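PDB 3PEB: dipeptidase from Streptococcus thermophilus, which probably hydrolyses dipeptides as a manganese-dependent peptidase of the M24B family, the chain here being its N-terminal creatinase/prolidase-type domain. Local coordinates for residues 103-108 against 129-134; 8-13 against 31-36; 21-26 against 121-126. One frame throughout, in Å; residues are numbered along the deposited sequence.

Contact 1: residues 103-108 against 129-134; sequences EFDNLN and FIHKMR. With EDO (1,2-ethanediol), chain E.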
# COMPACT_ATOMS: atom_id res chain seq x y z
N GLU A 103 -4.79 -4.43 5.45
CA GLU A 103 -4.80 -5.86 5.74
C GLU A 103 -4.61 -6.08 7.24
O GLU A 103 -3.47 -6.14 7.71
CB GLU A 103 -3.71 -6.58 4.97
CG GLU A 103 -3.83 -6.47 3.45
CD GLU A 103 -2.68 -7.15 2.74
OE1 GLU A 103 -1.64 -6.47 2.57
OE2 GLU A 103 -2.81 -8.37 2.40
N PHE A 104 -5.71 -6.25 7.96
CA PHE A 104 -5.67 -6.30 9.44
C PHE A 104 -4.98 -7.55 9.97
O PHE A 104 -4.49 -7.52 11.09
CB PHE A 104 -7.06 -6.22 10.04
CG PHE A 104 -7.72 -4.84 9.99
CD1 PHE A 104 -7.16 -3.76 9.31
CD2 PHE A 104 -8.93 -4.65 10.65
CE1 PHE A 104 -7.81 -2.53 9.29
CE2 PHE A 104 -9.58 -3.44 10.62
CZ PHE A 104 -9.03 -2.38 9.93
N ASP A 105 -4.95 -8.64 9.20
CA ASP A 105 -4.25 -9.83 9.65
C ASP A 105 -2.73 -9.68 9.50
O ASP A 105 -1.98 -10.40 10.15
CB ASP A 105 -4.72 -11.10 8.89
CG ASP A 105 -6.05 -11.65 9.39
OD1 ASP A 105 -6.80 -11.00 10.16
OD2 ASP A 105 -6.38 -12.79 8.96
N ASN A 106 -2.27 -8.72 8.71
CA ASN A 106 -0.85 -8.55 8.45
C ASN A 106 -0.23 -7.39 9.24
O ASN A 106 0.86 -7.53 9.78
CB ASN A 106 -0.56 -8.32 6.96
CG ASN A 106 0.91 -8.02 6.69
OD1 ASN A 106 1.30 -6.87 6.45
ND2 ASN A 106 1.76 -9.06 6.79
N LEU A 107 -0.90 -6.25 9.26
CA LEU A 107 -0.40 -5.06 9.94
C LEU A 107 -0.31 -5.29 11.43
O LEU A 107 -1.26 -5.75 12.05
CB LEU A 107 -1.32 -3.87 9.78
CG LEU A 107 -1.34 -3.04 8.55
CD1 LEU A 107 -2.42 -1.95 8.76
CD2 LEU A 107 0.06 -2.45 8.15
N ASN A 108 0.84 -4.99 12.00
CA ASN A 108 0.94 -4.92 13.45
C ASN A 108 0.44 -3.58 13.95
O ASN A 108 0.20 -2.68 13.16
CB ASN A 108 2.32 -5.34 13.96
CG ASN A 108 3.42 -4.37 13.57
OD1 ASN A 108 3.16 -3.30 13.08
ND2 ASN A 108 4.67 -4.80 13.75
N PHE A 129 -11.19 -9.88 1.52
CA PHE A 129 -11.19 -9.75 0.07
C PHE A 129 -9.94 -10.36 -0.57
O PHE A 129 -10.06 -11.07 -1.60
CB PHE A 129 -11.38 -8.32 -0.36
CG PHE A 129 -11.52 -8.18 -1.86
CD1 PHE A 129 -12.62 -8.73 -2.50
CD2 PHE A 129 -10.54 -7.57 -2.62
CE1 PHE A 129 -12.75 -8.65 -3.90
CE2 PHE A 129 -10.68 -7.49 -4.03
CZ PHE A 129 -11.77 -8.03 -4.64
N ILE A 130 -8.77 -10.15 0.04
CA ILE A 130 -7.55 -10.74 -0.50
C ILE A 130 -7.67 -12.27 -0.54
O ILE A 130 -7.34 -12.88 -1.56
CB ILE A 130 -6.27 -10.28 0.24
CG1 ILE A 130 -6.06 -8.76 0.13
CG2 ILE A 130 -5.04 -11.05 -0.26
CD1 ILE A 130 -6.11 -8.18 -1.26
N HIS A 131 -8.16 -12.89 0.54
CA HIS A 131 -8.37 -14.34 0.54
C HIS A 131 -9.36 -14.77 -0.55
O HIS A 131 -9.13 -15.76 -1.25
CB HIS A 131 -8.84 -14.83 1.92
CG HIS A 131 -7.78 -14.74 2.98
ND1 HIS A 131 -6.45 -15.02 2.74
CD2 HIS A 131 -7.87 -14.44 4.30
CE1 HIS A 131 -5.76 -14.86 3.86
NE2 HIS A 131 -6.60 -14.52 4.82
N LYS A 132 -10.44 -14.01 -0.71
CA LYS A 132 -11.46 -14.29 -1.74
C LYS A 132 -10.83 -14.29 -3.14
O LYS A 132 -11.12 -15.16 -3.96
CB LYS A 132 -12.57 -13.25 -1.66
CG LYS A 132 -13.87 -13.60 -2.33
CD LYS A 132 -14.94 -12.52 -2.03
CE LYS A 132 -16.37 -13.06 -2.13
NZ LYS A 132 -16.78 -13.31 -3.54
N MSE A 133 -9.96 -13.31 -3.41
CA MSE A 133 -9.31 -13.21 -4.71
C MSE A 133 -8.51 -14.47 -5.04
O MSE A 133 -8.40 -14.85 -6.21
CB MSE A 133 -8.36 -12.02 -4.77
CG MSE A 133 -9.03 -10.69 -4.91
SE MSE A 133 -7.68 -9.29 -5.11
CE MSE A 133 -7.28 -9.61 -6.99
N ARG A 134 -7.94 -15.07 -4.00
CA ARG A 134 -7.06 -16.24 -4.13
C ARG A 134 -7.74 -17.51 -3.63
O ARG A 134 -8.36 -18.24 -4.43
CB ARG A 134 -5.79 -16.00 -3.32
CG ARG A 134 -5.14 -14.68 -3.63
CD ARG A 134 -4.07 -14.31 -2.64
NE ARG A 134 -3.09 -15.39 -2.49
CZ ARG A 134 -2.01 -15.30 -1.72
NH1 ARG A 134 -1.78 -14.19 -1.04
NH2 ARG A 134 -1.17 -16.33 -1.62
C1 EDO E . 1.29 -9.46 12.33
O1 EDO E . 1.82 -9.82 11.05
C2 EDO E . 2.37 -8.84 13.21
O2 EDO E . 3.06 -9.85 13.95
O HOH W 1 -5.18 -14.19 7.05

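Contact 2: residues 8-13 against 31-36; sequences DRIRHF and NYLTGF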
# COMPACT_ATOMS: atom_id res chain seq x y z
N ASP A 8 -6.99 -3.90 -10.97
CA ASP A 8 -8.36 -3.51 -11.38
C ASP A 8 -9.41 -4.07 -10.41
O ASP A 8 -10.38 -3.40 -10.08
CB ASP A 8 -8.71 -4.01 -12.79
CG ASP A 8 -7.97 -3.28 -13.92
OD1 ASP A 8 -7.45 -2.15 -13.75
OD2 ASP A 8 -7.88 -3.90 -14.99
N ARG A 9 -9.21 -5.32 -9.97
CA ARG A 9 -10.15 -5.98 -9.07
C ARG A 9 -10.13 -5.30 -7.70
O ARG A 9 -11.16 -5.15 -7.09
CB ARG A 9 -9.84 -7.47 -8.93
CG ARG A 9 -10.28 -8.31 -10.11
CD ARG A 9 -10.39 -9.78 -9.73
NE ARG A 9 -9.19 -10.52 -10.06
CZ ARG A 9 -8.85 -11.69 -9.53
NH1 ARG A 9 -9.62 -12.27 -8.61
NH2 ARG A 9 -7.73 -12.29 -9.92
N ILE A 10 -8.94 -4.91 -7.23
CA ILE A 10 -8.83 -4.15 -5.97
C ILE A 10 -9.58 -2.83 -6.11
O ILE A 10 -10.32 -2.44 -5.21
CB ILE A 10 -7.36 -3.86 -5.55
CG1 ILE A 10 -6.64 -5.17 -5.19
CG2 ILE A 10 -7.34 -2.85 -4.34
CD1 ILE A 10 -6.93 -5.70 -3.75
N ARG A 11 -9.36 -2.13 -7.22
CA ARG A 11 -10.03 -0.84 -7.41
C ARG A 11 -11.56 -0.98 -7.51
O ARG A 11 -12.29 -0.14 -6.99
CB ARG A 11 -9.46 -0.09 -8.63
CG ARG A 11 -8.03 0.48 -8.40
CD ARG A 11 -7.57 1.35 -9.56
NE ARG A 11 -7.15 0.51 -10.67
CZ ARG A 11 -5.90 0.15 -10.93
NH1 ARG A 11 -4.88 0.59 -10.21
NH2 ARG A 11 -5.65 -0.65 -11.96
N HIS A 12 -12.05 -2.06 -8.13
CA HIS A 12 -13.49 -2.31 -8.22
C HIS A 12 -14.07 -2.52 -6.81
O HIS A 12 -15.13 -2.00 -6.47
CB HIS A 12 -13.77 -3.53 -9.12
CG HIS A 12 -15.22 -3.91 -9.23
ND1 HIS A 12 -16.05 -3.39 -10.21
CD2 HIS A 12 -15.99 -4.76 -8.51
CE1 HIS A 12 -17.27 -3.90 -10.07
NE2 HIS A 12 -17.26 -4.72 -9.04
N PHE A 13 -13.37 -3.31 -6.01
CA PHE A 13 -13.77 -3.56 -4.63
C PHE A 13 -13.81 -2.26 -3.82
O PHE A 13 -14.78 -2.03 -3.09
CB PHE A 13 -12.80 -4.55 -3.98
CG PHE A 13 -13.03 -4.71 -2.51
CD1 PHE A 13 -12.38 -3.90 -1.62
CD2 PHE A 13 -13.94 -5.64 -2.02
CE1 PHE A 13 -12.59 -4.05 -0.22
CE2 PHE A 13 -14.17 -5.79 -0.65
CZ PHE A 13 -13.49 -4.98 0.25
N ASN A 31 3.39 -9.08 -3.90
CA ASN A 31 3.86 -9.93 -5.00
C ASN A 31 2.69 -10.48 -5.83
O ASN A 31 2.72 -10.48 -7.07
CB ASN A 31 4.74 -11.08 -4.46
CG ASN A 31 5.39 -11.90 -5.57
OD1 ASN A 31 5.93 -11.36 -6.52
ND2 ASN A 31 5.33 -13.21 -5.44
N TYR A 32 1.65 -10.93 -5.14
CA TYR A 32 0.45 -11.43 -5.82
C TYR A 32 -0.16 -10.39 -6.77
O TYR A 32 -0.43 -10.71 -7.93
CB TYR A 32 -0.58 -11.90 -4.79
CG TYR A 32 -1.92 -12.25 -5.36
CD1 TYR A 32 -2.10 -13.40 -6.14
CD2 TYR A 32 -3.02 -11.43 -5.14
CE1 TYR A 32 -3.35 -13.71 -6.67
CE2 TYR A 32 -4.27 -11.73 -5.66
CZ TYR A 32 -4.43 -12.87 -6.43
OH TYR A 32 -5.68 -13.16 -6.94
N LEU A 33 -0.27 -9.15 -6.31
CA LEU A 33 -0.92 -8.10 -7.08
C LEU A 33 -0.03 -7.48 -8.16
O LEU A 33 -0.55 -6.96 -9.13
CB LEU A 33 -1.38 -6.97 -6.16
CG LEU A 33 -2.46 -7.28 -5.14
CD1 LEU A 33 -2.69 -6.08 -4.22
CD2 LEU A 33 -3.74 -7.74 -5.84
N THR A 34 1.29 -7.49 -7.97
CA THR A 34 2.18 -6.68 -8.82
C THR A 34 3.34 -7.45 -9.43
O THR A 34 3.94 -6.96 -10.38
CB THR A 34 2.81 -5.48 -8.05
OG1 THR A 34 3.79 -5.96 -7.12
CG2 THR A 34 1.77 -4.66 -7.32
N GLY A 35 3.68 -8.62 -8.90
CA GLY A 35 4.85 -9.37 -9.35
C GLY A 35 6.17 -8.89 -8.76
O GLY A 35 7.22 -9.44 -9.09
N PHE A 36 6.13 -7.88 -7.89
CA PHE A 36 7.32 -7.44 -7.16
C PHE A 36 7.42 -8.19 -5.83
O PHE A 36 6.53 -8.09 -4.98
CB PHE A 36 7.29 -5.94 -6.88
CG PHE A 36 8.49 -5.46 -6.11
CD1 PHE A 36 9.77 -5.53 -6.67
CD2 PHE A 36 8.36 -4.94 -4.83
CE1 PHE A 36 10.88 -5.08 -5.97
CE2 PHE A 36 9.46 -4.50 -4.13
CZ PHE A 36 10.73 -4.59 -4.68

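Contact 3: residues 21-26 against 121-126; sequences LAIVSD and GRFENL. With EDO (1,2-ethanediol), chain J.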
# COMPACT_ATOMS: atom_id res chain seq x y z
N LEU A 21 -8.93 4.22 -1.16
CA LEU A 21 -7.58 3.70 -1.05
C LEU A 21 -7.49 2.36 -0.35
O LEU A 21 -8.10 2.16 0.72
CB LEU A 21 -6.70 4.70 -0.28
CG LEU A 21 -5.23 4.29 0.02
CD1 LEU A 21 -4.36 4.19 -1.24
CD2 LEU A 21 -4.60 5.30 1.00
N ALA A 22 -6.71 1.45 -0.94
CA ALA A 22 -6.24 0.25 -0.23
C ALA A 22 -4.75 0.40 0.09
O ALA A 22 -3.95 0.76 -0.79
CB ALA A 22 -6.47 -1.07 -1.05
N ILE A 23 -4.39 0.06 1.32
CA ILE A 23 -2.98 0.03 1.72
C ILE A 23 -2.62 -1.43 1.93
O ILE A 23 -3.10 -2.06 2.88
CB ILE A 23 -2.71 0.84 3.03
CG1 ILE A 23 -3.14 2.29 2.84
CG2 ILE A 23 -1.20 0.75 3.42
CD1 ILE A 23 -3.00 3.17 4.12
N VAL A 24 -1.79 -1.95 1.04
CA VAL A 24 -1.39 -3.34 1.04
C VAL A 24 -0.01 -3.42 1.69
O VAL A 24 0.92 -2.72 1.27
CB VAL A 24 -1.37 -3.90 -0.42
CG1 VAL A 24 -0.85 -5.35 -0.48
CG2 VAL A 24 -2.80 -3.84 -1.02
N SER A 25 0.10 -4.25 2.72
CA SER A 25 1.31 -4.38 3.50
C SER A 25 1.95 -5.76 3.48
O SER A 25 3.16 -5.86 3.74
CB SER A 25 1.04 -4.00 4.96
OG SER A 25 0.00 -4.78 5.50
N ASP A 26 1.18 -6.81 3.22
CA ASP A 26 1.70 -8.16 3.27
C ASP A 26 2.55 -8.37 2.03
O ASP A 26 2.05 -8.18 0.91
CB ASP A 26 0.52 -9.17 3.29
CG ASP A 26 0.97 -10.59 3.50
OD1 ASP A 26 2.15 -10.91 3.25
OD2 ASP A 26 0.14 -11.38 3.98
N GLY A 121 -8.72 9.25 8.23
CA GLY A 121 -9.89 8.48 7.83
C GLY A 121 -10.07 7.21 8.64
O GLY A 121 -9.27 6.91 9.54
N ARG A 122 -11.12 6.49 8.29
CA ARG A 122 -11.54 5.28 8.97
C ARG A 122 -10.99 4.08 8.24
O ARG A 122 -11.11 3.97 7.01
CB ARG A 122 -13.08 5.20 8.96
CG ARG A 122 -13.60 3.98 9.66
CD ARG A 122 -15.09 4.02 9.85
NE ARG A 122 -15.81 3.44 8.71
CZ ARG A 122 -16.60 4.11 7.88
NH1 ARG A 122 -16.81 5.42 8.02
NH2 ARG A 122 -17.20 3.45 6.90
N PHE A 123 -10.42 3.14 9.00
CA PHE A 123 -9.85 1.96 8.40
C PHE A 123 -10.81 0.77 8.48
O PHE A 123 -11.48 0.54 9.51
CB PHE A 123 -8.52 1.60 9.06
CG PHE A 123 -7.37 2.48 8.66
CD1 PHE A 123 -7.21 3.74 9.20
CD2 PHE A 123 -6.41 2.00 7.79
CE1 PHE A 123 -6.12 4.54 8.84
CE2 PHE A 123 -5.31 2.79 7.42
CZ PHE A 123 -5.18 4.05 7.94
N GLU A 124 -10.82 -0.00 7.41
CA GLU A 124 -11.61 -1.22 7.28
C GLU A 124 -10.71 -2.33 6.80
O GLU A 124 -9.64 -2.07 6.26
CB GLU A 124 -12.75 -1.04 6.28
CG GLU A 124 -13.82 -0.01 6.68
CD GLU A 124 -14.69 -0.43 7.86
OE1 GLU A 124 -14.65 -1.62 8.26
OE2 GLU A 124 -15.41 0.45 8.39
N ASN A 125 -11.14 -3.57 7.01
CA ASN A 125 -10.30 -4.75 6.78
C ASN A 125 -10.39 -5.31 5.34
O ASN A 125 -11.44 -5.72 4.90
CB ASN A 125 -10.72 -5.86 7.74
CG ASN A 125 -9.74 -7.00 7.80
OD1 ASN A 125 -8.64 -6.94 7.23
ND2 ASN A 125 -10.11 -8.04 8.57
N LEU A 126 -9.25 -5.31 4.65
CA LEU A 126 -9.07 -5.82 3.29
C LEU A 126 -8.76 -7.30 3.24
O LEU A 126 -8.85 -7.93 2.18
CB LEU A 126 -7.91 -5.09 2.62
CG LEU A 126 -7.71 -5.26 1.10
CD1 LEU A 126 -8.93 -4.72 0.33
CD2 LEU A 126 -6.43 -4.54 0.71
C1 EDO J . -10.16 3.31 13.25
O1 EDO J . -10.26 3.41 11.83
C2 EDO J . -9.57 4.62 13.77
O2 EDO J . -9.22 5.48 12.67

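Contact 1: residues 103-108 against 129-134
At the loop that leaves strand 96-102 of the creatinase/prolidase N-terminal domain, E103 and D105 face I130 and H131 on the C-terminal helix 127-133. E103 reaches the helix with its carboxylate: OE2 lies 4.0 Å from CG1 of I130, and the two side chains cross at about a right angle. The chain of E103 runs straight beyond CG (chi2 177°), which carries the acid to the buried flank of the helix. Its oxygens are satisfied by neighbours rather than by I130, since OE2 is hydrogen-bonded to T29 OG1 and OE1 takes the backbone N-H groups of S25 and D26. Farther out the contact turns polar and indirect. In one of two modelled conformers of H131, and to that extent doubtful, a water bridges D105 OD2 and H131 NE2, 2.7 Å from each. E103 O accepts from both N106 N and L107 N, which makes a turn in the loop directly after the acid. Through E103 the loop thus binds the S25-D26 turn, where D26 is the N-cap of helix 27-34, and packs on helix 127-133, joining strand ends to helices in this creatinase/prolidase-type alpha/beta domain.

Contact 2: residues 8-13 against 31-36
I10 meets L33 where helix 6-16 packs beside helix 27-34, and the side chain of I10 can be followed outward. Its CB points to the other helix, and CG1, set anti to the carbonyl carbon (chi1 -67°), takes the contact: it lies 3.9 Å from CD2 of L33 and 4.2 Å from CD1, so both methyls of the leucine are turned on one methylene. CG2 departs from this line and approaches CB of A22 on strand 21-24, while CD1 at the tip passes on to CD1 of I130 in helix 127-133. The side chains of I10 and L33 cross at about a right angle, with L47 and V49 of strand 46-50 adding to the apolar surroundings. I10 thus fills the junction of two helices lying on one face of the domain's mixed sheet. Nearer the surface, in one of two modelled conformers, R9 loosely approaches Y32, NH2 being 3.7 Å from OH. No hydrogen bond joins them; the Y32 ring instead has cation-pi partners in K6 and R134. The chemistry is therefore mostly dispersive: a small aliphatic core with no polar bond between the segments, bordered by an aromatic ring whose electrons would be drawn toward the basic groups around it.

Contact 3: residues 21-26 against 121-126
Apolar contacts join the two segments, and L126 supplies two of the three. Its CD2 methyl lies 3.9 Å from CB of A22 and 4.1 Å from CG2 of V24, so a single branch bears on two side chains of the strand; CG is set anti to the backbone N (chi1 -168°), which turns the isobutyl group toward strand 21-24. I23, with its side chain on the other face of the sheet, meets F123: CD1 is 4.0 Å from CE2, the approach to the ring being oblique. F123 also packs edge-to-face with F112, and a sodium ion lies about 5 Å from its side chain. The two strands are not sheet neighbours. Strand 96-102 runs between them, joined by backbone hydrogen bonds of Y101 with L21 and I23 and of P98 with R122, so the side chains bridge over a parallel strand in the six-stranded mixed sheet of this alpha/beta domain. No polar bond joins the two segments. The salt bridge within 121-126 has R122 NE donating to E124 OE2 at 3.0 Å, nearly straight at 175°, in the guanidinium plane and on the anti lone pair of the carboxylate. The backbone N of F123 gives a similarly straight bond to O1 of an ethanediol, 2.8 Å away and probably from the crystallisation liquor.

From the N terminus, helix 6-16 leads into strand 21-24 and then helix 27-34, where contact 2 closes the first loop by pairing the two helices. Contact 3 opens inside that loop at strand 21-24 and closes far along the chain at strand 122-125, so contacts 2 and 3 cross. Contact 1 starts after strand 96-102, within the span of contact 3, and ends on helix 127-133 beyond it; these two cross as well, whereas contacts 2 and 1 follow in series. Contacts 1 and 2, with L126 of contact 3, set helices 6-16, 27-34 and 127-133 against one sheet face, while I23 and F123 meet on the other. A 2.6 Å hydrogen bond between N106 OD1 and S25 OG ties contact 1 to contact 3.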